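Local coordinates for protein nucleoside diphosphate kinase (Encephalitozoon cuniculi, PDB 3MPD) that probably transfers the gamma phosphate of ATP to nucleoside diphosphates by a ping-pong mechanism through a phosphohistidine intermediate, with magnesium as cofactor, at residues A[34-40]-A[75-81]; A[94-98]-A[110-116]. One frame throughout, in Å; residues are numbered along the deposited sequence.

Contact 1 (A[34-40]-A[75-81])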
loop_
_atom_site.group_PDB
_atom_site.type_symbol
_atom_site.label_atom_id
_atom_site.label_comp_id
_atom_site.label_asym_id
_atom_site.label_seq_id
_atom_site.Cartn_x
_atom_site.Cartn_y
_atom_site.Cartn_z
ATOM N N LEU A 34 -14.062 -0.481 -2.369
ATOM C CA LEU A 34 -13.247 -0.505 -3.574
ATOM C C LEU A 34 -12.162 -1.573 -3.445
ATOM O O LEU A 34 -11.808 -1.999 -2.337
ATOM C CB LEU A 34 -12.647 0.878 -3.873
ATOM C CG LEU A 34 -13.683 1.931 -4.318
ATOM C CD1 LEU A 34 -13.055 3.328 -4.354
ATOM C CD2 LEU A 34 -14.358 1.541 -5.707
ATOM N N TYR A 35 -11.641 -1.998 -4.580
ATOM C CA TYR A 35 -10.641 -3.051 -4.593
ATOM C C TYR A 35 -9.284 -2.503 -4.959
ATOM O O TYR A 35 -9.119 -1.976 -6.059
ATOM C CB TYR A 35 -11.032 -4.144 -5.610
ATOM C CG TYR A 35 -12.337 -4.825 -5.258
ATOM C CD1 TYR A 35 -12.373 -5.829 -4.282
ATOM C CD2 TYR A 35 -13.530 -4.474 -5.905
ATOM C CE1 TYR A 35 -13.545 -6.456 -3.949
ATOM C CE2 TYR A 35 -14.731 -5.109 -5.588
ATOM C CZ TYR A 35 -14.728 -6.094 -4.598
ATOM O OH TYR A 35 -15.883 -6.754 -4.280
ATOM N N LEU A 36 -8.305 -2.648 -4.067
ATOM C CA LEU A 36 -6.929 -2.290 -4.410
ATOM C C LEU A 36 -6.377 -3.229 -5.484
ATOM O O LEU A 36 -6.453 -4.457 -5.322
ATOM C CB LEU A 36 -6.047 -2.331 -3.153
ATOM C CG LEU A 36 -4.586 -1.927 -3.345
ATOM C CD1 LEU A 36 -4.519 -0.445 -3.757
ATOM C CD2 LEU A 36 -3.761 -2.188 -2.089
ATOM N N ALA A 37 -5.844 -2.665 -6.577
ATOM C CA ALA A 37 -5.279 -3.469 -7.706
ATOM C C ALA A 37 -3.806 -3.213 -8.023
ATOM O O ALA A 37 -3.158 -4.029 -8.695
ATOM C CB ALA A 37 -6.121 -3.292 -9.018
ATOM N N ALA A 38 -3.279 -2.071 -7.585
ATOM C CA ALA A 38 -1.858 -1.790 -7.797
ATOM C C ALA A 38 -1.428 -0.805 -6.763
ATOM O O ALA A 38 -2.250 -0.047 -6.264
ATOM C CB ALA A 38 -1.590 -1.228 -9.211
ATOM N N SER A 39 -0.128 -0.816 -6.481
ATOM C CA SER A 39 0.505 -0.058 -5.413
ATOM C C SER A 39 1.971 0.077 -5.777
ATOM O O SER A 39 2.599 -0.914 -6.240
ATOM C CB SER A 39 0.418 -0.851 -4.116
ATOM O OG SER A 39 0.479 0.010 -2.999
ATOM N N LYS A 40 2.525 1.274 -5.597
ATOM C CA LYS A 40 3.923 1.510 -5.908
ATOM C C LYS A 40 4.398 2.745 -5.150
ATOM O O LYS A 40 3.739 3.778 -5.181
ATOM C CB LYS A 40 4.123 1.714 -7.439
ATOM C CG LYS A 40 5.566 1.874 -7.873
ATOM C CD LYS A 40 5.715 2.114 -9.385
ATOM C CE LYS A 40 7.201 2.255 -9.726
ATOM N NZ LYS A 40 7.506 3.214 -10.852
ATOM N N LEU A 75 2.869 7.408 -2.566
ATOM C CA LEU A 75 2.281 6.070 -2.742
ATOM C C LEU A 75 1.204 6.086 -3.827
ATOM O O LEU A 75 0.102 6.630 -3.627
ATOM C CB LEU A 75 1.735 5.499 -1.416
ATOM C CG LEU A 75 1.150 4.069 -1.436
ATOM C CD1 LEU A 75 2.222 3.040 -1.835
ATOM C CD2 LEU A 75 0.542 3.704 -0.076
ATOM N N ALA A 76 1.540 5.504 -4.971
ATOM C CA ALA A 76 0.657 5.464 -6.127
ATOM C C ALA A 76 -0.152 4.165 -6.133
ATOM O O ALA A 76 0.423 3.077 -5.988
ATOM C CB ALA A 76 1.470 5.580 -7.408
ATOM N N MET A 77 -1.466 4.282 -6.331
ATOM C CA MET A 77 -2.373 3.123 -6.267
ATOM C C MET A 77 -3.407 3.136 -7.363
ATOM O O MET A 77 -3.794 4.200 -7.856
ATOM C CB MET A 77 -3.164 3.127 -4.918
ATOM C CG MET A 77 -2.301 2.861 -3.707
ATOM S SD MET A 77 -3.049 3.268 -2.099
ATOM C CE MET A 77 -2.951 5.040 -2.078
ATOM N N VAL A 78 -3.913 1.949 -7.666
ATOM C CA VAL A 78 -5.102 1.810 -8.482
ATOM C C VAL A 78 -6.173 1.125 -7.643
ATOM O O VAL A 78 -5.926 0.099 -7.012
ATOM C CB VAL A 78 -4.839 0.986 -9.772
ATOM C CG1 VAL A 78 -6.107 0.922 -10.661
ATOM C CG2 VAL A 78 -3.662 1.570 -10.548
ATOM N N TRP A 79 -7.362 1.720 -7.636
ATOM C CA TRP A 79 -8.506 1.179 -6.922
ATOM C C TRP A 79 -9.614 0.929 -7.939
ATOM O O TRP A 79 -9.871 1.775 -8.796
ATOM C CB TRP A 79 -8.974 2.157 -5.829
ATOM C CG TRP A 79 -8.072 2.211 -4.637
ATOM C CD1 TRP A 79 -6.938 2.982 -4.491
ATOM C CD2 TRP A 79 -8.205 1.459 -3.408
ATOM N NE1 TRP A 79 -6.379 2.769 -3.236
ATOM C CE2 TRP A 79 -7.133 1.849 -2.556
ATOM C CE3 TRP A 79 -9.118 0.503 -2.949
ATOM C CZ2 TRP A 79 -6.950 1.309 -1.281
ATOM C CZ3 TRP A 79 -8.942 -0.027 -1.680
ATOM C CH2 TRP A 79 -7.852 0.369 -0.861
ATOM N N VAL A 80 -10.248 -0.243 -7.849
ATOM C CA VAL A 80 -11.234 -0.676 -8.847
ATOM C C VAL A 80 -12.583 -0.916 -8.184
ATOM O O VAL A 80 -12.649 -1.375 -7.031
ATOM C CB VAL A 80 -10.758 -1.992 -9.522
ATOM C CG1 VAL A 80 -11.814 -2.570 -10.489
ATOM C CG2 VAL A 80 -9.448 -1.751 -10.260
ATOM N N GLY A 81 -13.652 -0.622 -8.919
ATOM C CA GLY A 81 -15.012 -0.930 -8.489
ATOM C C GLY A 81 -16.008 -0.057 -9.213
ATOM O O GLY A 81 -15.600 0.892 -9.900
#
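Tyr35 and Val80 open an antiparallel pairing of strands 35-40 and 75-80, whose axes come within 4.5 Å at 167°, and a classic beta bulge at Ala37 and Ala38, both facing Val78, shifts the register by one. Tyr35 and Val80 exchange N-H...O bonds, as do Lys40 and Ala76. At the bulge Val78 O takes a nearly straight bond from Ala37 N (2.8 Å) and a weak one from Ala38 N (3.5 Å), while Val78 N donates to Ala38 O.

On one face of the sheet Leu36 lies across the Trp79 indole. Leu36 CG is anti to its own backbone N (chi1 -178°), and CD1 sits over the five-membered ring, 3.9 Å from the centroid, in a CH-pi contact. Trp79 CE3 comes to 3.4 Å from Leu36 N, and Leu34, at the edge of the ring, brings CB to 3.7 Å from CE3. Trp79 NE1 finds a weak acceptor in Met77 SD. Farther along, Ser39 OG meets Leu75 CD1 and bonds to Ser39 OG of the second subunit. Tyr35, Ala38, Val78 and Val80 point to the other face, where Ala38 CB touches Val78 CG2 (3.7 Å). The bulge residue Ala37 sets its CB against Val80 CG2.

Backbone bonds thus set the pairing, while apolar side chains meet on both faces; the serine hydroxyl carries its polar link across the subunit interface.

Contact 2 (A[94-98]-A[110-116])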
loop_
_atom_site.group_PDB
_atom_site.type_symbol
_atom_site.label_atom_id
_atom_site.label_comp_id
_atom_site.label_asym_id
_atom_site.label_seq_id
_atom_site.Cartn_x
_atom_site.Cartn_y
_atom_site.Cartn_z
ATOM N N GLU A 94 -13.229 18.478 -1.879
ATOM C CA GLU A 94 -12.815 19.651 -2.690
ATOM C C GLU A 94 -11.319 19.948 -2.705
ATOM O O GLU A 94 -10.626 19.758 -1.715
ATOM C CB GLU A 94 -13.540 20.914 -2.186
ATOM C CG GLU A 94 -14.641 21.358 -3.135
ATOM C CD GLU A 94 -15.897 20.528 -2.998
ATOM O OE1 GLU A 94 -16.704 20.515 -3.955
ATOM O OE2 GLU A 94 -16.082 19.883 -1.933
ATOM N N THR A 95 -10.844 20.464 -3.831
ATOM C CA THR A 95 -9.456 20.824 -3.973
ATOM C C THR A 95 -8.924 21.591 -2.741
ATOM O O THR A 95 -7.894 21.226 -2.188
ATOM C CB THR A 95 -9.269 21.673 -5.238
ATOM O OG1 THR A 95 -9.624 20.866 -6.367
ATOM C CG2 THR A 95 -7.814 22.154 -5.370
ATOM N N ASN A 96 -9.625 22.640 -2.334
ATOM C CA ASN A 96 -9.254 23.415 -1.174
ATOM C C ASN A 96 -9.833 22.757 0.087
ATOM O O ASN A 96 -11.068 22.698 0.252
ATOM C CB ASN A 96 -9.732 24.876 -1.318
ATOM C CG ASN A 96 -9.224 25.787 -0.194
ATOM O OD1 ASN A 96 -8.817 25.314 0.854
ATOM N ND2 ASN A 96 -9.259 27.102 -0.418
ATOM N N PRO A 97 -8.957 22.277 0.992
ATOM C CA PRO A 97 -9.474 21.615 2.211
ATOM C C PRO A 97 -10.407 22.482 3.058
ATOM O O PRO A 97 -11.281 21.914 3.738
ATOM C CB PRO A 97 -8.193 21.251 3.001
ATOM C CG PRO A 97 -7.114 21.163 1.921
ATOM C CD PRO A 97 -7.480 22.294 0.966
ATOM N N GLN A 98 -10.277 23.812 3.011
ATOM C CA GLN A 98 -11.250 24.690 3.744
ATOM C C GLN A 98 -12.668 24.533 3.203
ATOM O O GLN A 98 -13.649 24.753 3.915
ATOM C CB GLN A 98 -10.922 26.204 3.668
ATOM C CG GLN A 98 -9.504 26.661 3.687
ATOM C CD GLN A 98 -9.369 28.187 3.392
ATOM O OE1 GLN A 98 -9.090 28.607 2.251
ATOM N NE2 GLN A 98 -9.593 29.017 4.431
ATOM N N GLY A 110 -6.517 17.992 5.835
ATOM C CA GLY A 110 -5.875 18.980 4.969
ATOM C C GLY A 110 -6.013 20.407 5.462
ATOM O O GLY A 110 -7.035 20.796 6.068
ATOM N N VAL A 111 -4.978 21.198 5.208
ATOM C CA VAL A 111 -5.066 22.631 5.495
ATOM C C VAL A 111 -4.922 23.521 4.243
ATOM O O VAL A 111 -5.713 24.465 4.044
ATOM C CB VAL A 111 -4.123 23.058 6.666
ATOM C CG1 VAL A 111 -4.121 24.594 6.839
ATOM C CG2 VAL A 111 -4.572 22.417 7.952
ATOM N N SER A 112 -3.924 23.261 3.416
ATOM C CA SER A 112 -3.707 24.093 2.230
ATOM C C SER A 112 -4.053 23.392 0.904
ATOM O O SER A 112 -4.083 22.157 0.826
ATOM C CB SER A 112 -2.251 24.602 2.221
ATOM O OG SER A 112 -1.409 23.485 2.018
ATOM N N THR A 113 -4.288 24.185 -0.143
ATOM C CA THR A 113 -4.541 23.658 -1.485
ATOM C C THR A 113 -3.348 22.916 -2.092
ATOM O O THR A 113 -3.551 21.952 -2.851
ATOM C CB THR A 113 -5.021 24.735 -2.463
ATOM O OG1 THR A 113 -3.995 25.745 -2.669
ATOM C CG2 THR A 113 -6.254 25.380 -1.909
ATOM N N GLY A 114 -2.128 23.345 -1.751
ATOM C CA GLY A 114 -0.890 22.694 -2.248
ATOM C C GLY A 114 -0.541 21.386 -1.528
ATOM O O GLY A 114 0.003 20.457 -2.125
ATOM N N LYS A 115 -0.871 21.306 -0.244
ATOM C CA LYS A 115 -0.645 20.090 0.520
ATOM C C LYS A 115 -1.962 19.492 0.916
ATOM O O LYS A 115 -2.281 19.332 2.101
ATOM C CB LYS A 115 0.265 20.408 1.695
ATOM C CG LYS A 115 1.654 20.714 1.131
ATOM C CD LYS A 115 2.456 21.559 2.010
ATOM C CE LYS A 115 3.617 22.126 1.173
ATOM N NZ LYS A 115 4.863 21.689 1.788
ATOM N N ASN A 116 -2.748 19.169 -0.101
ATOM C CA ASN A 116 -4.099 18.692 0.128
ATOM C C ASN A 116 -4.142 17.150 0.073
ATOM O O ASN A 116 -5.107 16.603 -0.389
ATOM C CB ASN A 116 -5.072 19.346 -0.842
ATOM C CG ASN A 116 -4.807 18.981 -2.294
ATOM O OD1 ASN A 116 -3.819 18.313 -2.640
ATOM N ND2 ASN A 116 -5.719 19.405 -3.158
HETATM O O HOH W 1 -6.400 26.090 2.201
#
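Asn116 reaches across to Thr95, and Pro97 packs against the loop from Gly110 to Thr113. Followed outward, Asn116 CB lies 3.6 Å from Thr95 O and 3.9 Å from Pro97 CG. The first torsion (chi1 64°) puts CG between the backbone N and the carbonyl carbon. ND2 donates to Thr95 O at 3.0 Å in an almost straight bond (172°), arriving on a lone pair in the carbonyl plane, with the acceptor also in the amide plane. OD1 accepts from Lys13 NZ, so both ends of the amide are engaged and its rotation is probably fixed.

Pro97, buried here, sets its ring carbons against backbone carbonyls: CB approaches Gly110 O at 3.3 Å, while CG and CD both lie near Ser112 O. Beside it the methyl CG2 of Thr113 lies against Asn96 CG (3.5 Å). Asn96 OD1 accepts from Gln98 N in an Asx turn, and its ND2 donates to Gln98 OE1. A water donates to Asn96 OD1 and, with its oxygen 2.6 Å from Val111 O, to that carbonyl as well, a second polar link beside the Asn116-Thr95 bond.

Asn116 O also accepts from Arg106 NE. Thr95 and Asn116, like Lys13 and Arg106, probably bind ATP, and this meeting of loops is consistent with the nucleotide site of the NDK family.

In the fold
From the N terminus, strand 7-12 comes first and later lies in the sheet beside strand 74-80. Contact 1 then closes a loop of 34 residues that includes helices 46-52 and 62-69, by bringing strand 35-42 against strand 74-80. The chain leaves this pairing through helix 84-92, and contact 2 closes a shorter loop of 11 residues round helix 105-109 before strand 118-120, which holds His119, probably the phosphorylated residue. The two follow in series, neither nested nor crossed, with centres about 22 Å apart on opposite sides of the chain's centre. Contact 1 joins sheet strands near the subunit interface; contact 2 ties loops at the probable ATP site.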